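Local coordinates for mandelate racemase/muconate lactonizing enzyme family protein (Bradyrhizobium sp. ORS 278, PDB 3TOY) that belongs to the mandelate racemase/muconate lactonizing enzyme family of the enolase superfamily and binds calcium and nickel ions, at residues P84-H87 with L88-I92; D105-K108 with A109-A112; S375-A378 with K379-T383. One frame throughout, in Å; residues are numbered along the deposited sequence.

Contact 1: residues P84-H87 with L88-I92; sequences PLVH and LVEDI. With NI (nickel (II) ion), chain G.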
loop_
_atom_site.group_PDB
_atom_site.type_symbol
_atom_site.label_atom_id
_atom_site.label_comp_id
_atom_site.label_asym_id
_atom_site.label_seq_id
_atom_site.Cartn_x
_atom_site.Cartn_y
_atom_site.Cartn_z
ATOM N N PRO A 84 -19.348 -40.153 -11.838
ATOM C CA PRO A 84 -18.159 -39.443 -12.323
ATOM C C PRO A 84 -16.935 -39.693 -11.417
ATOM O O PRO A 84 -15.839 -39.986 -11.925
ATOM C CB PRO A 84 -18.583 -37.973 -12.276
ATOM C CG PRO A 84 -20.049 -37.975 -12.311
ATOM C CD PRO A 84 -20.510 -39.266 -11.683
ATOM N N LEU A 85 -17.123 -39.596 -10.094
ATOM C CA LEU A 85 -16.012 -39.781 -9.139
ATOM C C LEU A 85 -15.476 -41.209 -9.187
ATOM O O LEU A 85 -14.272 -41.438 -9.193
ATOM C CB LEU A 85 -16.432 -39.435 -7.708
ATOM C CG LEU A 85 -16.460 -37.927 -7.408
ATOM C CD1 LEU A 85 -17.093 -37.646 -6.050
ATOM C CD2 LEU A 85 -15.047 -37.380 -7.483
ATOM N N VAL A 86 -16.381 -42.181 -9.259
ATOM C CA VAL A 86 -15.948 -43.584 -9.371
ATOM C C VAL A 86 -15.077 -43.792 -10.610
ATOM O O VAL A 86 -14.005 -44.401 -10.534
ATOM C CB VAL A 86 -17.174 -44.538 -9.392
ATOM C CG1 VAL A 86 -16.751 -45.951 -9.833
ATOM C CG2 VAL A 86 -17.835 -44.559 -8.016
ATOM N N HIS A 87 -15.532 -43.273 -11.726
ATOM C CA HIS A 87 -14.808 -43.323 -12.968
ATOM C C HIS A 87 -13.439 -42.692 -12.861
ATOM O O HIS A 87 -12.461 -43.250 -13.275
ATOM C CB HIS A 87 -15.535 -42.503 -14.007
ATOM C CG HIS A 87 -16.444 -43.275 -14.905
ATOM N ND1 HIS A 87 -15.985 -44.041 -15.951
ATOM C CD2 HIS A 87 -17.794 -43.325 -14.969
ATOM C CE1 HIS A 87 -17.014 -44.574 -16.583
ATOM N NE2 HIS A 87 -18.123 -44.146 -16.015
ATOM N N LEU A 88 -13.405 -41.479 -12.336
ATOM C CA LEU A 88 -12.142 -40.756 -12.252
ATOM C C LEU A 88 -11.125 -41.495 -11.396
ATOM O O LEU A 88 -9.960 -41.643 -11.783
ATOM C CB LEU A 88 -12.380 -39.348 -11.706
ATOM C CG LEU A 88 -13.001 -38.440 -12.765
ATOM C CD1 LEU A 88 -13.546 -37.208 -12.076
ATOM C CD2 LEU A 88 -11.986 -38.061 -13.865
ATOM N N VAL A 89 -11.558 -41.967 -10.232
ATOM C CA VAL A 89 -10.657 -42.671 -9.343
ATOM C C VAL A 89 -10.121 -43.934 -10.036
ATOM O O VAL A 89 -8.934 -44.235 -9.974
ATOM C CB VAL A 89 -11.349 -43.066 -8.038
ATOM C CG1 VAL A 89 -10.455 -44.017 -7.245
ATOM C CG2 VAL A 89 -11.686 -41.815 -7.197
ATOM N N GLU A 90 -11.010 -44.663 -10.708
ATOM C CA GLU A 90 -10.609 -45.913 -11.344
ATOM C C GLU A 90 -9.727 -45.658 -12.545
ATOM O O GLU A 90 -8.711 -46.343 -12.726
ATOM C CB GLU A 90 -11.837 -46.790 -11.667
ATOM C CG GLU A 90 -12.433 -47.350 -10.378
ATOM C CD GLU A 90 -13.399 -48.520 -10.566
ATOM O OE1 GLU A 90 -13.986 -48.660 -11.667
ATOM O OE2 GLU A 90 -13.577 -49.286 -9.584
ATOM N N ASP A 91 -10.081 -44.647 -13.332
ATOM C CA ASP A 91 -9.292 -44.265 -14.495
ATOM C C ASP A 91 -7.888 -43.823 -14.081
ATOM O O ASP A 91 -6.896 -44.281 -14.649
ATOM C CB ASP A 91 -9.988 -43.146 -15.272
ATOM C CG ASP A 91 -10.936 -43.675 -16.330
ATOM O OD1 ASP A 91 -11.330 -44.857 -16.241
ATOM O OD2 ASP A 91 -11.288 -42.909 -17.252
ATOM N N ILE A 92 -7.805 -42.933 -13.094
ATOM C CA ILE A 92 -6.504 -42.447 -12.623
ATOM C C ILE A 92 -5.735 -43.589 -11.992
ATOM O O ILE A 92 -4.549 -43.781 -12.259
ATOM C CB ILE A 92 -6.677 -41.304 -11.597
ATOM C CG1 ILE A 92 -7.440 -40.152 -12.244
ATOM C CG2 ILE A 92 -5.320 -40.870 -11.043
ATOM C CD1 ILE A 92 -7.841 -39.046 -11.271
HETATM NI NI NI G . -20.353 -44.149 -16.637
HETATM O O HOH W 1 -21.682 -45.728 -17.192
HETATM O O HOH W 2 -19.894 -43.821 -18.613
HETATM O O HOH W 3 -20.997 -44.787 -14.689
HETATM O O HOH W 4 -20.707 -46.126 -17.330
#
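Four successive i to i+4 backbone hydrogen bonds tie Pro84-His87 to Leu88-Asp91 on one helix, the shortest from Asp91 N to His87 O at 2.8 Å. Leu88 N reaches Pro84 O at 2.9 Å. Proline suits this first turn of helix 82-95, where its carbonyl can accept and its missing N-H costs little.

Apolar carbons of the next turn lie over these carbonyls. With CG anti to its own carbonyl carbon (chi1 -75°), Leu88 leans back along the helix, and its CG sits 3.3 Å from Pro84 O. Val89 does likewise with one branch, CG2, 3.3 Å from Leu85 O. Glu90 runs its methylene CG past Val86 O before its carboxylate leaves for Ala34 N, and the Asp91 carboxylate pairs with Arg94.

The third interaction is with metal: His87 NE2 binds nickel at 2.3 Å. Water molecules and His87 NE2 of a second subunit complete its coordination, so the ion bridges two copies of this helix, and Leu88 touches Leu80 of that subunit.

In the N-terminal domain, helix 82-95 thus rests on strand 50-64 through Leu85 and Val89, on strand 29-47 through Val89, and on helix 122-142 through Leu88 and Ile92.

Contact 2: residues D105-K108 with A109-A112; sequences DLMK and AMDA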
loop_
_atom_site.group_PDB
_atom_site.type_symbol
_atom_site.label_atom_id
_atom_site.label_comp_id
_atom_site.label_asym_id
_atom_site.label_seq_id
_atom_site.Cartn_x
_atom_site.Cartn_y
_atom_site.Cartn_z
ATOM N N ASP A 105 5.719 -38.294 -4.502
ATOM C CA ASP A 105 6.002 -38.510 -5.917
ATOM C C ASP A 105 4.744 -38.751 -6.736
ATOM O O ASP A 105 4.659 -38.310 -7.896
ATOM C CB ASP A 105 6.936 -39.713 -6.092
ATOM C CG ASP A 105 8.292 -39.484 -5.510
ATOM O OD1 ASP A 105 8.608 -38.359 -5.029
ATOM O OD2 ASP A 105 9.060 -40.458 -5.542
ATOM N N LEU A 106 3.783 -39.490 -6.168
ATOM C CA LEU A 106 2.508 -39.751 -6.847
ATOM C C LEU A 106 1.702 -38.458 -7.003
ATOM O O LEU A 106 1.043 -38.224 -8.022
ATOM C CB LEU A 106 1.685 -40.805 -6.082
ATOM C CG LEU A 106 2.304 -42.227 -6.107
ATOM C CD1 LEU A 106 1.689 -43.118 -5.014
ATOM C CD2 LEU A 106 2.182 -42.856 -7.495
ATOM N N MET A 107 1.748 -37.616 -5.984
ATOM C CA MET A 107 1.033 -36.341 -6.070
ATOM C C MET A 107 1.644 -35.490 -7.179
ATOM O O MET A 107 0.935 -34.871 -7.960
ATOM C CB MET A 107 1.099 -35.598 -4.728
ATOM C CG MET A 107 0.375 -34.231 -4.757
ATOM S SD MET A 107 -1.382 -34.378 -5.100
ATOM C CE MET A 107 -1.965 -35.386 -3.712
ATOM N N LYS A 108 2.971 -35.447 -7.252
ATOM C CA LYS A 108 3.619 -34.670 -8.300
ATOM C C LYS A 108 3.232 -35.182 -9.697
ATOM O O LYS A 108 3.024 -34.396 -10.621
ATOM C CB LYS A 108 5.138 -34.684 -8.091
ATOM C CG LYS A 108 5.938 -33.902 -9.103
ATOM C CD LYS A 108 7.423 -34.251 -8.995
ATOM C CE LYS A 108 8.144 -33.392 -7.965
ATOM N NZ LYS A 108 8.669 -32.138 -8.591
ATOM N N ALA A 109 3.112 -36.500 -9.842
ATOM C CA ALA A 109 2.716 -37.101 -11.109
ATOM C C ALA A 109 1.271 -36.770 -11.478
ATOM O O ALA A 109 0.969 -36.516 -12.644
ATOM C CB ALA A 109 2.924 -38.644 -11.081
ATOM N N MET A 110 0.377 -36.801 -10.496
ATOM C CA MET A 110 -1.028 -36.443 -10.733
ATOM C C MET A 110 -1.130 -34.958 -11.061
ATOM O O MET A 110 -1.963 -34.551 -11.870
ATOM C CB MET A 110 -1.897 -36.816 -9.526
ATOM C CG MET A 110 -2.247 -38.317 -9.484
ATOM S SD MET A 110 -3.257 -38.855 -8.074
ATOM C CE MET A 110 -2.269 -38.442 -6.599
ATOM N N ASP A 111 -0.272 -34.148 -10.444
ATOM C CA ASP A 111 -0.261 -32.717 -10.765
ATOM C C ASP A 111 0.041 -32.515 -12.249
ATOM O O ASP A 111 -0.682 -31.817 -12.953
ATOM C CB ASP A 111 0.762 -31.968 -9.922
ATOM C CG ASP A 111 0.554 -30.459 -9.965
ATOM O OD1 ASP A 111 -0.336 -30.000 -10.698
ATOM O OD2 ASP A 111 1.256 -29.740 -9.242
ATOM N N ALA A 112 1.126 -33.115 -12.721
ATOM C CA ALA A 112 1.530 -32.954 -14.120
ATOM C C ALA A 112 0.467 -33.508 -15.061
ATOM O O ALA A 112 0.215 -32.963 -16.133
ATOM C CB ALA A 112 2.851 -33.637 -14.371
#
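Met110 reaches back along its helix to Leu106 and Met107, one turn earlier. Its CB starts 3.6 Å from Leu106 O, the carbonyl that also accepts the Met110 N-H at 2.9 Å. CG, anti to the carbonyl carbon of Met110 itself (chi1 -79°), stays beside the same oxygen. SD continues outward and touches Ile92 CG2 of helix 82-95. A bend at the last torsion, chi3 -60°, then folds the methyl inward: CE returns to 3.6 Å from Leu106 O and lies 3.9 Å from Met107 CA. The methyl of Met107 approaches it, CE to CE 4.2 Å, so two flexible thioether chains meet through their ends. Unbranched and pliable, methionine can follow such an uneven surface between helices.

This is a regular alpha-helix, 103-113, in the N-terminal domain of the family, packed against helix 122-142. Both methionines touch Val127 there, Leu106 meets Phe134, and Met107 also lies on Trp119.

The remaining backbone bonds run from Ala109 N to Asp105 O, Asp111 N to Met107 O and Ala112 N to Lys108 O. Small Ala109 lays its CB between the carbonyls of Asp105 and Leu106, adding little bulk on the less buried side. Lys108 suits the exposed flank, where its charged end can meet solvent. Asp111 sends its carboxylate away from residues 105-108 to a salt bridge with Arg115, and Asp105 OD2 is hydrogen-bonded to Ser153 OG of a third subunit.

Contact 3: residues S375-A378 with K379-T383; sequences SAVA and KYQVT
Val377 O takes two weak hydrogen bonds at the end of its helix, from Gln381 N at 2.8 Å and from Tyr380 N at 3.1 Å. Both are strongly bent, with N-H...O angles of 128° and 124°. Tyr380 N is itself shared, for its straighter bond goes to Ala376 O at 2.9 Å, nearly in line with that carbonyl. One residue earlier, Lys379 N bonds to Ser375 O.

The side chains follow the same carbonyls. Tyr380 has CG anti to its own carbonyl carbon (chi1 -58°), which turns the ring back along the helix; CD2 lies 3.2 Å from Ala376 O, approached obliquely, and the small methyl of Ala376 lies against the ring, CB to CE2 4.4 Å. Over one ring face, towards its rim, lies CG of Lys379, 4.0 Å above the plane, a methylene packing on an aromatic while the long chain carries its amine onward. Gln381 places CB 3.2 Å from Val377 O. At the start of the helix, Ser375 OG is held by Asn373 OD1.

Buried Val377 packs on Ile349 and Trp372, and Tyr380 on Pro40 and Ile349. Backbone bonds of Tyr380 with Ile38 and of Val382 with Ala36 then carry the chain beside strand 29-47: a C-terminal helix giving way at Gln381 to a short, weakly bonded strand, antiparallel to 29-47 and outermost in the sheet within this chain.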
loop_
_atom_site.group_PDB
_atom_site.type_symbol
_atom_site.label_atom_id
_atom_site.label_comp_id
_atom_site.label_asym_id
_atom_site.label_seq_id
_atom_site.Cartn_x
_atom_site.Cartn_y
_atom_site.Cartn_z
ATOM N N SER A 375 -20.762 -55.958 4.912
ATOM C CA SER A 375 -22.184 -56.263 4.866
ATOM C C SER A 375 -22.977 -54.957 4.739
ATOM O O SER A 375 -23.962 -54.876 4.009
ATOM C CB SER A 375 -22.625 -57.119 6.067
ATOM O OG SER A 375 -22.816 -56.352 7.244
ATOM N N ALA A 376 -22.511 -53.915 5.410
ATOM C CA ALA A 376 -23.163 -52.619 5.307
ATOM C C ALA A 376 -22.918 -51.970 3.933
ATOM O O ALA A 376 -23.835 -51.401 3.334
ATOM C CB ALA A 376 -22.719 -51.701 6.453
ATOM N N VAL A 377 -21.695 -52.076 3.429
ATOM C CA VAL A 377 -21.402 -51.583 2.080
ATOM C C VAL A 377 -22.346 -52.237 1.071
ATOM O O VAL A 377 -22.965 -51.559 0.250
ATOM C CB VAL A 377 -19.922 -51.810 1.677
ATOM C CG1 VAL A 377 -19.706 -51.493 0.215
ATOM C CG2 VAL A 377 -18.986 -50.967 2.546
ATOM N N ALA A 378 -22.482 -53.557 1.143
ATOM C CA ALA A 378 -23.413 -54.253 0.260
ATOM C C ALA A 378 -24.827 -53.676 0.373
ATOM O O ALA A 378 -25.510 -53.469 -0.624
ATOM C CB ALA A 378 -23.415 -55.751 0.569
ATOM N N LYS A 379 -25.265 -53.423 1.599
ATOM C CA LYS A 379 -26.601 -52.885 1.842
ATOM C C LYS A 379 -26.805 -51.512 1.194
ATOM O O LYS A 379 -27.863 -51.229 0.624
ATOM C CB LYS A 379 -26.845 -52.797 3.351
ATOM C CG LYS A 379 -28.270 -52.479 3.771
ATOM C CD LYS A 379 -28.388 -52.560 5.291
ATOM C CE LYS A 379 -29.822 -52.804 5.741
ATOM N NZ LYS A 379 -30.761 -51.769 5.234
ATOM N N TYR A 380 -25.790 -50.656 1.279
ATOM C CA TYR A 380 -25.942 -49.250 0.842
ATOM C C TYR A 380 -25.312 -48.894 -0.507
ATOM O O TYR A 380 -25.447 -47.763 -0.981
ATOM C CB TYR A 380 -25.415 -48.313 1.919
ATOM C CG TYR A 380 -26.128 -48.503 3.223
ATOM C CD1 TYR A 380 -27.513 -48.384 3.298
ATOM C CD2 TYR A 380 -25.427 -48.811 4.383
ATOM C CE1 TYR A 380 -28.177 -48.568 4.491
ATOM C CE2 TYR A 380 -26.088 -48.986 5.590
ATOM C CZ TYR A 380 -27.460 -48.870 5.629
ATOM O OH TYR A 380 -28.127 -49.047 6.810
ATOM N N GLN A 381 -24.644 -49.855 -1.133
ATOM C CA GLN A 381 -24.035 -49.610 -2.426
ATOM C C GLN A 381 -25.062 -49.242 -3.481
ATOM O O GLN A 381 -26.166 -49.797 -3.511
ATOM C CB GLN A 381 -23.233 -50.831 -2.874
ATOM C CG GLN A 381 -22.514 -50.667 -4.180
ATOM C CD GLN A 381 -21.475 -51.763 -4.394
ATOM O OE1 GLN A 381 -21.470 -52.775 -3.680
ATOM N NE2 GLN A 381 -20.605 -51.578 -5.383
ATOM N N VAL A 382 -24.707 -48.278 -4.328
ATOM C CA VAL A 382 -25.517 -47.931 -5.486
ATOM C C VAL A 382 -24.652 -48.077 -6.721
ATOM O O VAL A 382 -23.440 -47.856 -6.674
ATOM C CB VAL A 382 -26.060 -46.495 -5.418
ATOM C CG1 VAL A 382 -27.005 -46.342 -4.240
ATOM C CG2 VAL A 382 -24.915 -45.494 -5.346
ATOM N N THR A 383 -25.257 -48.477 -7.827
ATOM C CA THR A 383 -24.480 -48.701 -9.040
ATOM C C THR A 383 -25.185 -48.136 -10.264
ATOM O O THR A 383 -26.381 -47.824 -10.221
ATOM C CB THR A 383 -24.186 -50.198 -9.263
ATOM O OG1 THR A 383 -25.422 -50.910 -9.417
ATOM C CG2 THR A 383 -23.400 -50.778 -8.083
ATOM O OXT THR A 383 -24.560 -47.984 -11.317
#

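Overall arrangement
Contacts 1 and 2 lie wholly within helices, whereas contact 3 spans the end of one. The first two are partly buried and belong to successive helices of the N-terminal domain; their side chains touch, and both pack on helix 122-142. Contact 3 lies at the surface, its centre about 32 Å from that of contact 2. It nevertheless shares strand 29-47 with contact 1, the two centres being about 18 Å apart. Leucine and valine dominate the inner side of contact 1, beside a metal link between subunits, whereas contact 2 relies on methionines. Contact 3, untouched by other chains of the assembly, combines alanines with a tyrosine and a helix end with weak, bent hydrogen bonds.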